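Sensor protein DivL (Caulobacter crescentus, PDB 4Q20) takes part in two-component signal transduction as a histidine-kinase-type sensor protein required for cell division and growth, phosphorylating the regulator CtrA. Local coordinates at residues 154-159 with 231-236; 161-166 with 224-229; 180-183 with 188-191; 237-242 with 247-252. All blocks are in the same frame, centred on the assembly; numbering follows the deposited sequence.

Contact 1: residues 154-159 with 231-236; sequences KRLAQT and ELHGGW
Leu156 and His233 carry most of this small contact, which buries 113 Å² in all and contains no hydrogen bond between 154-159 and 231-236. The apolar part is a CH-pi interaction: Leu156 CD2 stands over one face of the imidazole, 4.1 Å from the centroid of the His233 ring and 19° off its normal. Leu156 CG lies 3.9 Å from His233 NE2, so the branch point of the leucine also rests on the ring. Arg155 comes to the ring differently, with CB at the edge, 4.2 Å from His233 CE1, while the rest of its chain leads away.

Polar bonds fix the partners within and around the two segments. The His233 ring is gripped at both nitrogens, ND1 bonding to Leu229 O and NE2 to Asp152 N, which sets its rotation under the leucine. Bent at chi2 (-47°), Arg155 turns its guanidinium back along its own helix, where NH1 donates to Gln158 OE1 over 3.1 Å, in the carbonyl plane and on a lone pair. Thr159 OG1 and Thr159 N both bond to Arg155 O, from opposite faces of its plane.

Immediately after His233 the chain turns: Gly234, with phi 79°, is the C-prime residue of a Schellman motif that ends helix 222-232, and the whole contact joins that helix end to helix 153-170 in the GHKL-type ATPase domain.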
loop_
_atom_site.group_PDB
_atom_site.type_symbol
_atom_site.label_atom_id
_atom_site.label_comp_id
_atom_site.label_asym_id
_atom_site.label_seq_id
_atom_site.Cartn_x
_atom_site.Cartn_y
_atom_site.Cartn_z
ATOM N N LYS A 154 18.665 14.414 -2.793
ATOM C CA LYS A 154 17.503 13.540 -2.800
ATOM C C LYS A 154 16.658 13.775 -1.567
ATOM O O LYS A 154 15.448 13.941 -1.680
ATOM C CB LYS A 154 17.927 12.056 -2.890
ATOM C CG LYS A 154 16.743 11.128 -3.125
ATOM C CD LYS A 154 16.950 9.723 -2.612
ATOM C CE LYS A 154 15.717 8.889 -2.876
ATOM N NZ LYS A 154 15.898 7.473 -2.470
ATOM N N ARG A 155 17.299 13.806 -0.394
ATOM C CA ARG A 155 16.609 13.946 0.877
ATOM C C ARG A 155 16.023 15.329 1.051
ATOM O O ARG A 155 14.907 15.427 1.557
ATOM C CB ARG A 155 17.510 13.556 2.060
ATOM C CG ARG A 155 17.972 12.081 2.015
ATOM C CD ARG A 155 16.875 11.038 1.731
ATOM N NE ARG A 155 17.440 9.689 1.526
ATOM C CZ ARG A 155 16.711 8.595 1.380
ATOM N NH1 ARG A 155 15.388 8.662 1.412
ATOM N NH2 ARG A 155 17.297 7.416 1.236
ATOM N N LEU A 156 16.708 16.378 0.558
ATOM C CA LEU A 156 16.178 17.742 0.609
ATOM C C LEU A 156 15.011 17.924 -0.398
ATOM O O LEU A 156 14.046 18.609 -0.064
ATOM C CB LEU A 156 17.271 18.799 0.407
ATOM C CG LEU A 156 18.264 18.965 1.576
ATOM C CD1 LEU A 156 19.461 19.786 1.161
ATOM C CD2 LEU A 156 17.583 19.586 2.818
ATOM N N ALA A 157 15.051 17.236 -1.557
ATOM C CA ALA A 157 13.966 17.257 -2.559
ATOM C C ALA A 157 12.711 16.587 -2.007
ATOM O O ALA A 157 11.593 17.075 -2.191
ATOM C CB ALA A 157 14.405 16.561 -3.838
ATOM N N GLN A 158 12.914 15.487 -1.296
ATOM C CA GLN A 158 11.870 14.713 -0.639
ATOM C C GLN A 158 11.247 15.546 0.509
ATOM O O GLN A 158 10.023 15.534 0.674
ATOM C CB GLN A 158 12.481 13.402 -0.134
ATOM C CG GLN A 158 11.520 12.452 0.550
ATOM C CD GLN A 158 12.151 11.110 0.866
ATOM O OE1 GLN A 158 13.385 10.909 0.823
ATOM N NE2 GLN A 158 11.295 10.153 1.178
ATOM N N THR A 159 12.076 16.310 1.250
ATOM C CA THR A 159 11.611 17.187 2.325
ATOM C C THR A 159 10.634 18.245 1.747
ATOM O O THR A 159 9.507 18.385 2.243
ATOM C CB THR A 159 12.819 17.826 3.059
ATOM O OG1 THR A 159 13.544 16.820 3.768
ATOM C CG2 THR A 159 12.404 18.901 4.034
ATOM N N GLU A 231 16.847 17.217 10.550
ATOM C CA GLU A 231 17.648 17.030 11.762
ATOM C C GLU A 231 18.901 16.213 11.478
ATOM O O GLU A 231 19.894 16.380 12.186
ATOM C CB GLU A 231 16.834 16.414 12.885
ATOM C CG GLU A 231 15.865 17.418 13.449
ATOM C CD GLU A 231 15.203 17.091 14.767
ATOM O OE1 GLU A 231 15.320 15.935 15.230
ATOM O OE2 GLU A 231 14.586 18.013 15.349
ATOM N N LEU A 232 18.873 15.368 10.427
ATOM C CA LEU A 232 20.010 14.564 9.966
ATOM C C LEU A 232 21.050 15.471 9.301
ATOM O O LEU A 232 22.228 15.122 9.259
ATOM C CB LEU A 232 19.494 13.521 8.970
ATOM C CG LEU A 232 19.955 12.047 9.072
ATOM C CD1 LEU A 232 19.952 11.522 10.511
ATOM C CD2 LEU A 232 19.073 11.159 8.198
ATOM N N HIS A 233 20.602 16.640 8.777
ATOM C CA HIS A 233 21.434 17.671 8.146
ATOM C C HIS A 233 21.999 18.672 9.186
ATOM O O HIS A 233 22.593 19.674 8.803
ATOM C CB HIS A 233 20.612 18.436 7.102
ATOM C CG HIS A 233 20.460 17.715 5.795
ATOM N ND1 HIS A 233 19.319 16.988 5.499
ATOM C CD2 HIS A 233 21.284 17.683 4.725
ATOM C CE1 HIS A 233 19.505 16.504 4.286
ATOM N NE2 HIS A 233 20.671 16.899 3.781
ATOM N N GLY A 234 21.786 18.401 10.479
ATOM C CA GLY A 234 22.196 19.267 11.585
ATOM C C GLY A 234 21.254 20.446 11.800
ATOM O O GLY A 234 21.585 21.396 12.515
ATOM N N GLY A 235 20.077 20.388 11.190
ATOM C CA GLY A 235 19.078 21.450 11.285
ATOM C C GLY A 235 17.875 21.135 12.150
ATOM O O GLY A 235 17.893 20.191 12.945
ATOM N N TRP A 236 16.844 21.971 12.041
ATOM C CA TRP A 236 15.594 21.874 12.802
ATOM C C TRP A 236 14.446 22.492 11.997
ATOM O O TRP A 236 14.688 23.199 11.021
ATOM C CB TRP A 236 15.717 22.503 14.199
ATOM C CG TRP A 236 16.114 23.950 14.224
ATOM C CD1 TRP A 236 17.365 24.463 14.067
ATOM C CD2 TRP A 236 15.246 25.068 14.453
ATOM N NE1 TRP A 236 17.324 25.836 14.133
ATOM C CE2 TRP A 236 16.036 26.235 14.361
ATOM C CE3 TRP A 236 13.857 25.199 14.665
ATOM C CZ2 TRP A 236 15.497 27.522 14.531
ATOM C CZ3 TRP A 236 13.322 26.471 14.812
ATOM C CH2 TRP A 236 14.139 27.616 14.770
#

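Contact 2: residues 161-166 with 224-229; sequences DHLVEN and ALVKAL
His162 meets two consecutive residues of 224-229, presenting its CB to Val226 and the far end of its ring to Leu225. His162 CB lies 3.6 Å from Val226 CG2. At the other touch, His162 CE1 is 3.7 Å from Leu225 CD2, the methyl sitting obliquely to the imidazole. Both ring nitrogens have partners: ND1 bonds to Gln158 O one turn back in the same helix, and NE2 to Asp95 OD1 on helix 73-103. These two bonds hold the imidazole's rotation, and Leu225 packs against Asp95, Asp98, Met99 and Ile102 of that long helix.

The backbones behind these side chains are two roughly antiparallel helices of the GHKL ATPase alpha/beta sandwich, packed beside each other on one face of its sheet; the axes of the short segments run at 150° and approach to 10.1 Å.

Leu163 follows with apolar packing alone. Its CD2 is 3.9 Å from Val226 CG2 and equally far from CG1, fitting against both branches of the valine. Val226 can offer both because CG1 is anti to its backbone N (chi1 163°), leaving CG2 to face His162 as well. Beyond the helix pair, Leu163 also packs on Phe249 and Cys251 of strand 247-254.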
loop_
_atom_site.group_PDB
_atom_site.type_symbol
_atom_site.label_atom_id
_atom_site.label_comp_id
_atom_site.label_asym_id
_atom_site.label_seq_id
_atom_site.Cartn_x
_atom_site.Cartn_y
_atom_site.Cartn_z
ATOM N N ASP A 161 9.041 18.170 -1.141
ATOM C CA ASP A 161 7.875 17.494 -1.688
ATOM C C ASP A 161 6.807 17.261 -0.624
ATOM O O ASP A 161 5.630 17.556 -0.872
ATOM C CB ASP A 161 8.275 16.167 -2.339
ATOM C CG ASP A 161 8.771 16.286 -3.769
ATOM O OD1 ASP A 161 8.654 17.402 -4.355
ATOM O OD2 ASP A 161 9.233 15.251 -4.330
ATOM N N HIS A 162 7.221 16.780 0.571
ATOM C CA HIS A 162 6.307 16.514 1.678
ATOM C C HIS A 162 5.647 17.774 2.160
ATOM O O HIS A 162 4.441 17.749 2.408
ATOM C CB HIS A 162 7.018 15.809 2.830
ATOM C CG HIS A 162 7.163 14.355 2.573
ATOM N ND1 HIS A 162 8.317 13.831 2.027
ATOM C CD2 HIS A 162 6.246 13.371 2.686
ATOM C CE1 HIS A 162 8.079 12.547 1.864
ATOM N NE2 HIS A 162 6.847 12.225 2.250
ATOM N N LEU A 163 6.422 18.885 2.251
ATOM C CA LEU A 163 5.907 20.175 2.688
ATOM C C LEU A 163 4.938 20.797 1.674
ATOM O O LEU A 163 3.921 21.344 2.093
ATOM C CB LEU A 163 7.055 21.150 3.003
ATOM C CG LEU A 163 7.899 20.821 4.244
ATOM C CD1 LEU A 163 8.962 21.868 4.472
ATOM C CD2 LEU A 163 7.035 20.619 5.489
ATOM N N VAL A 164 5.216 20.675 0.359
ATOM C CA VAL A 164 4.346 21.194 -0.716
ATOM C C VAL A 164 3.010 20.412 -0.791
ATOM O O VAL A 164 1.950 21.032 -0.963
ATOM C CB VAL A 164 5.076 21.178 -2.081
ATOM C CG1 VAL A 164 4.131 21.513 -3.228
ATOM C CG2 VAL A 164 6.263 22.131 -2.069
ATOM N N GLU A 165 3.052 19.074 -0.678
ATOM C CA GLU A 165 1.832 18.277 -0.764
ATOM C C GLU A 165 0.983 18.473 0.477
ATOM O O GLU A 165 -0.249 18.524 0.362
ATOM C CB GLU A 165 2.131 16.782 -1.022
ATOM C CG GLU A 165 2.520 16.494 -2.468
ATOM C CD GLU A 165 1.493 16.742 -3.569
ATOM O OE1 GLU A 165 0.304 16.986 -3.252
ATOM O OE2 GLU A 165 1.884 16.673 -4.759
ATOM N N ASN A 166 1.637 18.652 1.650
ATOM C CA ASN A 166 0.958 18.972 2.912
ATOM C C ASN A 166 0.238 20.321 2.763
ATOM O O ASN A 166 -0.938 20.430 3.142
ATOM C CB ASN A 166 1.954 18.995 4.085
ATOM C CG ASN A 166 1.408 19.589 5.358
ATOM O OD1 ASN A 166 0.623 18.958 6.068
ATOM N ND2 ASN A 166 1.804 20.833 5.660
ATOM N N ALA A 224 6.932 13.910 10.039
ATOM C CA ALA A 224 7.909 13.283 10.932
ATOM C C ALA A 224 9.186 13.021 10.167
ATOM O O ALA A 224 10.263 13.171 10.730
ATOM C CB ALA A 224 7.367 11.989 11.523
ATOM N N LEU A 225 9.054 12.731 8.874
ATOM C CA LEU A 225 10.133 12.487 7.909
ATOM C C LEU A 225 10.859 13.787 7.595
ATOM O O LEU A 225 12.081 13.807 7.631
ATOM C CB LEU A 225 9.567 11.845 6.626
ATOM C CG LEU A 225 10.525 11.076 5.761
ATOM C CD1 LEU A 225 11.144 9.878 6.524
ATOM C CD2 LEU A 225 9.819 10.589 4.535
ATOM N N VAL A 226 10.122 14.876 7.353
ATOM C CA VAL A 226 10.668 16.229 7.157
ATOM C C VAL A 226 11.586 16.578 8.345
ATOM O O VAL A 226 12.740 16.946 8.142
ATOM C CB VAL A 226 9.513 17.270 6.999
ATOM C CG1 VAL A 226 9.993 18.700 7.220
ATOM C CG2 VAL A 226 8.815 17.137 5.645
ATOM N N LYS A 227 11.071 16.428 9.577
ATOM C CA LYS A 227 11.804 16.703 10.810
ATOM C C LYS A 227 13.065 15.855 10.908
ATOM O O LYS A 227 14.126 16.413 11.161
ATOM C CB LYS A 227 10.914 16.472 12.025
ATOM C CG LYS A 227 11.618 16.840 13.330
ATOM C CD LYS A 227 10.718 16.796 14.506
ATOM C CE LYS A 227 11.511 16.672 15.776
ATOM N NZ LYS A 227 10.646 16.928 16.953
ATOM N N ALA A 228 12.957 14.527 10.665
ATOM C CA ALA A 228 14.055 13.565 10.750
ATOM C C ALA A 228 15.136 13.825 9.690
ATOM O O ALA A 228 16.322 13.713 9.996
ATOM C CB ALA A 228 13.525 12.133 10.632
ATOM N N LEU A 229 14.736 14.184 8.474
ATOM C CA LEU A 229 15.675 14.467 7.376
ATOM C C LEU A 229 16.430 15.773 7.601
ATOM O O LEU A 229 17.642 15.804 7.400
ATOM C CB LEU A 229 14.951 14.522 6.029
ATOM C CG LEU A 229 14.434 13.205 5.463
ATOM C CD1 LEU A 229 13.671 13.445 4.152
ATOM C CD2 LEU A 229 15.545 12.179 5.315
#

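Contact 3: residues 180-183 with 188-191; sequences SARR and VRLD
Val188 faces Arg183 across an antiparallel beta hairpin, strands 176-183 and 187-194 of the mixed sheet in the GHKL ATPase domain; the axes of the short segments run at 166° and approach to 4.7 Å. The pair is non-hydrogen-bonded, and Val188 CG2 sits over the centre of the Arg183 guanidinium, 3.7 Å from Arg183 CZ. Outside partners hold that flat group, Arg183 NH1 in a salt bridge to Glu255 and NE bonded to Val146 O.

Arg189 pairs with Arg182 through two backbone bonds, the straighter being Arg189 N to Arg182 O at 2.9 Å and 169°. Their side chains run side by side, pointing the same way, but the guanidinium planes are turned 87° apart. Arg182 NH2 lies over one face of the Arg189 group, 3.6 Å from Arg189 NE, a close approach of like charges that the neighbouring carboxylate of Asp191 probably eases.

Leu190 returns to the side of the sheet occupied by Val188. Its CD2 packs 3.9 Å from Ala181 CB, and both residues lie against Val116 and Leu120 of helix 116-133.

Asp191 closes the segment with a second hydrogen-bonded pair, its N donating to Ser180 O over 2.8 Å. Asp191 OD1 also accepts from Thr250 OG1, and it receives Arg189 NH2 at 3.2 Å in a salt bridge, through its syn lone pair and nearly within the guanidinium plane.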
loop_
_atom_site.group_PDB
_atom_site.type_symbol
_atom_site.label_atom_id
_atom_site.label_comp_id
_atom_site.label_asym_id
_atom_site.label_seq_id
_atom_site.Cartn_x
_atom_site.Cartn_y
_atom_site.Cartn_z
ATOM N N SER A 180 9.897 29.486 -0.593
ATOM C CA SER A 180 10.930 30.527 -0.521
ATOM C C SER A 180 12.197 30.034 0.201
ATOM O O SER A 180 12.166 29.029 0.917
ATOM C CB SER A 180 10.391 31.789 0.160
ATOM O OG SER A 180 9.812 31.509 1.425
ATOM N N ALA A 181 13.304 30.754 0.001
ATOM C CA ALA A 181 14.587 30.483 0.632
ATOM C C ALA A 181 15.258 31.785 1.008
ATOM O O ALA A 181 15.057 32.799 0.336
ATOM C CB ALA A 181 15.467 29.688 -0.294
ATOM N N ARG A 182 16.048 31.774 2.087
ATOM C CA ARG A 182 16.746 32.966 2.562
ATOM C C ARG A 182 18.018 32.585 3.304
ATOM O O ARG A 182 17.991 31.704 4.162
ATOM C CB ARG A 182 15.797 33.794 3.473
ATOM C CG ARG A 182 16.401 35.023 4.158
ATOM C CD ARG A 182 15.333 35.943 4.736
ATOM N NE ARG A 182 14.559 35.311 5.812
ATOM C CZ ARG A 182 13.601 35.920 6.507
ATOM N NH1 ARG A 182 13.290 37.187 6.256
ATOM N NH2 ARG A 182 12.952 35.267 7.463
ATOM N N ARG A 183 19.127 33.259 2.973
ATOM C CA ARG A 183 20.416 33.109 3.638
ATOM C C ARG A 183 20.564 34.272 4.615
ATOM O O ARG A 183 20.802 35.402 4.188
ATOM C CB ARG A 183 21.578 33.078 2.621
ATOM C CG ARG A 183 22.930 32.811 3.275
ATOM C CD ARG A 183 24.083 32.722 2.285
ATOM N NE ARG A 183 24.064 31.477 1.513
ATOM C CZ ARG A 183 24.553 30.310 1.932
ATOM N NH1 ARG A 183 25.100 30.203 3.139
ATOM N NH2 ARG A 183 24.482 29.240 1.156
ATOM N N VAL A 188 20.602 28.864 6.275
ATOM C CA VAL A 188 19.713 28.953 5.136
ATOM C C VAL A 188 18.377 28.413 5.621
ATOM O O VAL A 188 18.334 27.364 6.254
ATOM C CB VAL A 188 20.259 28.270 3.852
ATOM C CG1 VAL A 188 19.141 27.934 2.857
ATOM C CG2 VAL A 188 21.301 29.163 3.191
ATOM N N ARG A 189 17.305 29.162 5.389
ATOM C CA ARG A 189 15.971 28.739 5.786
ATOM C C ARG A 189 15.075 28.557 4.567
ATOM O O ARG A 189 14.951 29.461 3.744
ATOM C CB ARG A 189 15.334 29.685 6.829
ATOM C CG ARG A 189 15.152 31.145 6.424
ATOM C CD ARG A 189 14.582 31.964 7.569
ATOM N NE ARG A 189 13.148 31.733 7.774
ATOM C CZ ARG A 189 12.510 31.977 8.914
ATOM N NH1 ARG A 189 13.172 32.450 9.966
ATOM N NH2 ARG A 189 11.211 31.740 9.016
ATOM N N LEU A 190 14.473 27.375 4.446
ATOM C CA LEU A 190 13.546 27.034 3.366
ATOM C C LEU A 190 12.126 27.146 3.910
ATOM O O LEU A 190 11.802 26.483 4.892
ATOM C CB LEU A 190 13.831 25.613 2.817
ATOM C CG LEU A 190 15.294 25.292 2.446
ATOM C CD1 LEU A 190 15.468 23.839 2.154
ATOM C CD2 LEU A 190 15.777 26.109 1.268
ATOM N N ASP A 191 11.298 28.014 3.326
ATOM C CA ASP A 191 9.931 28.185 3.822
ATOM C C ASP A 191 8.897 27.674 2.828
ATOM O O ASP A 191 9.094 27.771 1.619
ATOM C CB ASP A 191 9.633 29.659 4.158
ATOM C CG ASP A 191 10.670 30.350 5.024
ATOM O OD1 ASP A 191 10.524 30.305 6.266
ATOM O OD2 ASP A 191 11.598 31.004 4.451
#

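Contact 4: residues 237-242 with 247-252; sequences VALESE and STFTCH
Leu239 and Phe249 form the tight part of this hairpin. Leu239 CD1 stands over one face of the phenyl ring, 3.8 Å from the Phe249 centroid and 19° off the normal, in a CH-pi contact. With CG anti to the backbone N (chi1 167°), Leu239 swings that methyl across the strand, and it also comes 3.5 Å from Thr248 O. On the same side of the sheet Val237 CG1 packs on Cys251 SG at 4.2 Å.

Cross-strand side-chain contacts are longer on the side bearing Ala238, Glu240, Thr248 and Thr250. Ala238 CB is 4.3 Å from His252 NE2, in a ring that stacks on Trp236 and whose ND1 is hydrogen-bonded to Glu187 OE1. Glu240 is the exposed residue of this face, extended beyond CG. Between the strands, the pairs Ala238–Thr250 and Glu240–Thr248 supply four backbone bonds, the straightest from Glu240 N to Thr248 O at 2.8 Å and 176°.

Strand 236-241 is the outermost of the sheet within this chain, while strand 247-254 lies inside it, bonded on its other side to strand 187-194. Phe249 packs on Asn166 of helix 153-170, and Val237 lies under Val226 and Val230 of helix 222-232.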
loop_
_atom_site.group_PDB
_atom_site.type_symbol
_atom_site.label_atom_id
_atom_site.label_comp_id
_atom_site.label_asym_id
_atom_site.label_seq_id
_atom_site.Cartn_x
_atom_site.Cartn_y
_atom_site.Cartn_z
ATOM N N VAL A 237 13.197 22.129 12.344
ATOM C CA VAL A 237 12.002 22.565 11.612
ATOM C C VAL A 237 11.079 23.296 12.548
ATOM O O VAL A 237 11.115 23.083 13.745
ATOM C CB VAL A 237 11.250 21.417 10.867
ATOM C CG1 VAL A 237 12.075 20.890 9.732
ATOM C CG2 VAL A 237 10.875 20.277 11.803
ATOM N N ALA A 238 10.256 24.161 11.998
ATOM C CA ALA A 238 9.303 24.956 12.764
ATOM C C ALA A 238 8.010 25.157 11.976
ATOM O O ALA A 238 8.002 25.060 10.750
ATOM C CB ALA A 238 9.916 26.298 13.122
ATOM N N LEU A 239 6.913 25.375 12.709
ATOM C CA LEU A 239 5.600 25.683 12.175
ATOM C C LEU A 239 5.108 27.005 12.763
ATOM O O LEU A 239 5.048 27.162 13.980
ATOM C CB LEU A 239 4.571 24.561 12.430
ATOM C CG LEU A 239 3.090 24.943 12.181
ATOM C CD1 LEU A 239 2.808 25.258 10.683
ATOM C CD2 LEU A 239 2.132 23.914 12.776
ATOM N N GLU A 240 4.774 27.947 11.874
ATOM C CA GLU A 240 4.168 29.232 12.216
ATOM C C GLU A 240 2.765 29.196 11.659
ATOM O O GLU A 240 2.599 29.115 10.439
ATOM C CB GLU A 240 4.978 30.421 11.683
ATOM C CG GLU A 240 4.761 31.673 12.527
ATOM C CD GLU A 240 5.239 32.986 11.931
ATOM O OE1 GLU A 240 4.975 33.235 10.730
ATOM O OE2 GLU A 240 5.826 33.794 12.685
ATOM N N SER A 241 1.755 29.144 12.544
ATOM C CA SER A 241 0.378 29.029 12.085
ATOM C C SER A 241 -0.615 29.817 12.908
ATOM O O SER A 241 -0.413 30.075 14.091
ATOM C CB SER A 241 -0.064 27.569 12.060
ATOM O OG SER A 241 -1.358 27.449 11.487
ATOM N N GLU A 242 -1.721 30.156 12.250
ATOM C CA GLU A 242 -2.891 30.834 12.784
ATOM C C GLU A 242 -4.092 30.401 11.911
ATOM O O GLU A 242 -4.035 30.646 10.698
ATOM C CB GLU A 242 -2.689 32.361 12.812
ATOM C CG GLU A 242 -3.649 33.073 13.748
ATOM C CD GLU A 242 -5.062 33.247 13.220
ATOM O OE1 GLU A 242 -5.259 34.093 12.318
ATOM O OE2 GLU A 242 -5.969 32.522 13.690
ATOM N N SER A 247 -0.402 28.992 7.054
ATOM C CA SER A 247 0.665 28.249 7.743
ATOM C C SER A 247 2.008 28.416 7.052
ATOM O O SER A 247 2.068 28.551 5.832
ATOM C CB SER A 247 0.340 26.750 7.780
ATOM O OG SER A 247 -0.940 26.440 8.313
ATOM N N THR A 248 3.092 28.346 7.819
ATOM C CA THR A 248 4.448 28.383 7.279
ATOM C C THR A 248 5.267 27.334 7.974
ATOM O O THR A 248 5.300 27.302 9.204
ATOM C CB THR A 248 5.108 29.773 7.395
ATOM O OG1 THR A 248 4.160 30.765 7.020
ATOM C CG2 THR A 248 6.383 29.906 6.532
ATOM N N PHE A 249 5.933 26.491 7.178
ATOM C CA PHE A 249 6.860 25.459 7.625
ATOM C C PHE A 249 8.252 25.903 7.216
ATOM O O PHE A 249 8.502 26.152 6.038
ATOM C CB PHE A 249 6.510 24.084 7.018
ATOM C CG PHE A 249 5.357 23.377 7.697
ATOM C CD1 PHE A 249 4.046 23.597 7.285
ATOM C CD2 PHE A 249 5.580 22.509 8.767
ATOM C CE1 PHE A 249 2.974 22.956 7.924
ATOM C CE2 PHE A 249 4.507 21.864 9.405
ATOM C CZ PHE A 249 3.213 22.082 8.972
ATOM N N THR A 250 9.143 26.037 8.180
ATOM C CA THR A 250 10.515 26.451 7.903
ATOM C C THR A 250 11.492 25.332 8.227
ATOM O O THR A 250 11.361 24.687 9.268
ATOM C CB THR A 250 10.895 27.714 8.721
ATOM O OG1 THR A 250 9.809 28.656 8.731
ATOM C CG2 THR A 250 12.179 28.381 8.215
ATOM N N CYS A 251 12.504 25.167 7.370
ATOM C CA CYS A 251 13.641 24.267 7.550
ATOM C C CYS A 251 14.813 25.143 7.841
ATOM O O CYS A 251 15.178 25.960 7.006
ATOM C CB CYS A 251 13.895 23.399 6.319
ATOM S SG CYS A 251 12.476 22.401 5.811
ATOM N N HIS A 252 15.382 25.026 9.012
ATOM C CA HIS A 252 16.535 25.819 9.358
ATOM C C HIS A 252 17.743 24.955 9.159
ATOM O O HIS A 252 17.894 23.930 9.836
ATOM C CB HIS A 252 16.413 26.330 10.792
ATOM C CG HIS A 252 15.263 27.257 10.994
ATOM N ND1 HIS A 252 15.448 28.629 11.057
ATOM C CD2 HIS A 252 13.948 26.980 11.156
ATOM C CE1 HIS A 252 14.248 29.142 11.248
ATOM N NE2 HIS A 252 13.310 28.193 11.313
#

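Overall arrangement
The four contacts belong to the GHKL (histidine kinase-type ATPase) domain and sample two of its helices and four strands of its five-stranded sheet. Contacts 1 and 2 are successive places along one helix pair, 153-170 with 222-232, their centres 9 Å apart; Leu229 CD1 of contact 2 lies 3.4 Å from Thr159 OG1 of contact 1. Contacts 3 and 4 are two hairpins of one sheet, 11 Å apart between centres, joined where Leu190 O meets Cys251 N at 2.9 Å. Helices and sheet meet between contacts 2 and 4, where Lys227 CB is 3.8 Å from Val237 CG2, and between contacts 1 and 4, where Thr159 CG2 is 3.9 Å from Cys251 SG. Contact 3 touches neither helix contact, its nearest atoms staying about 5 Å from each.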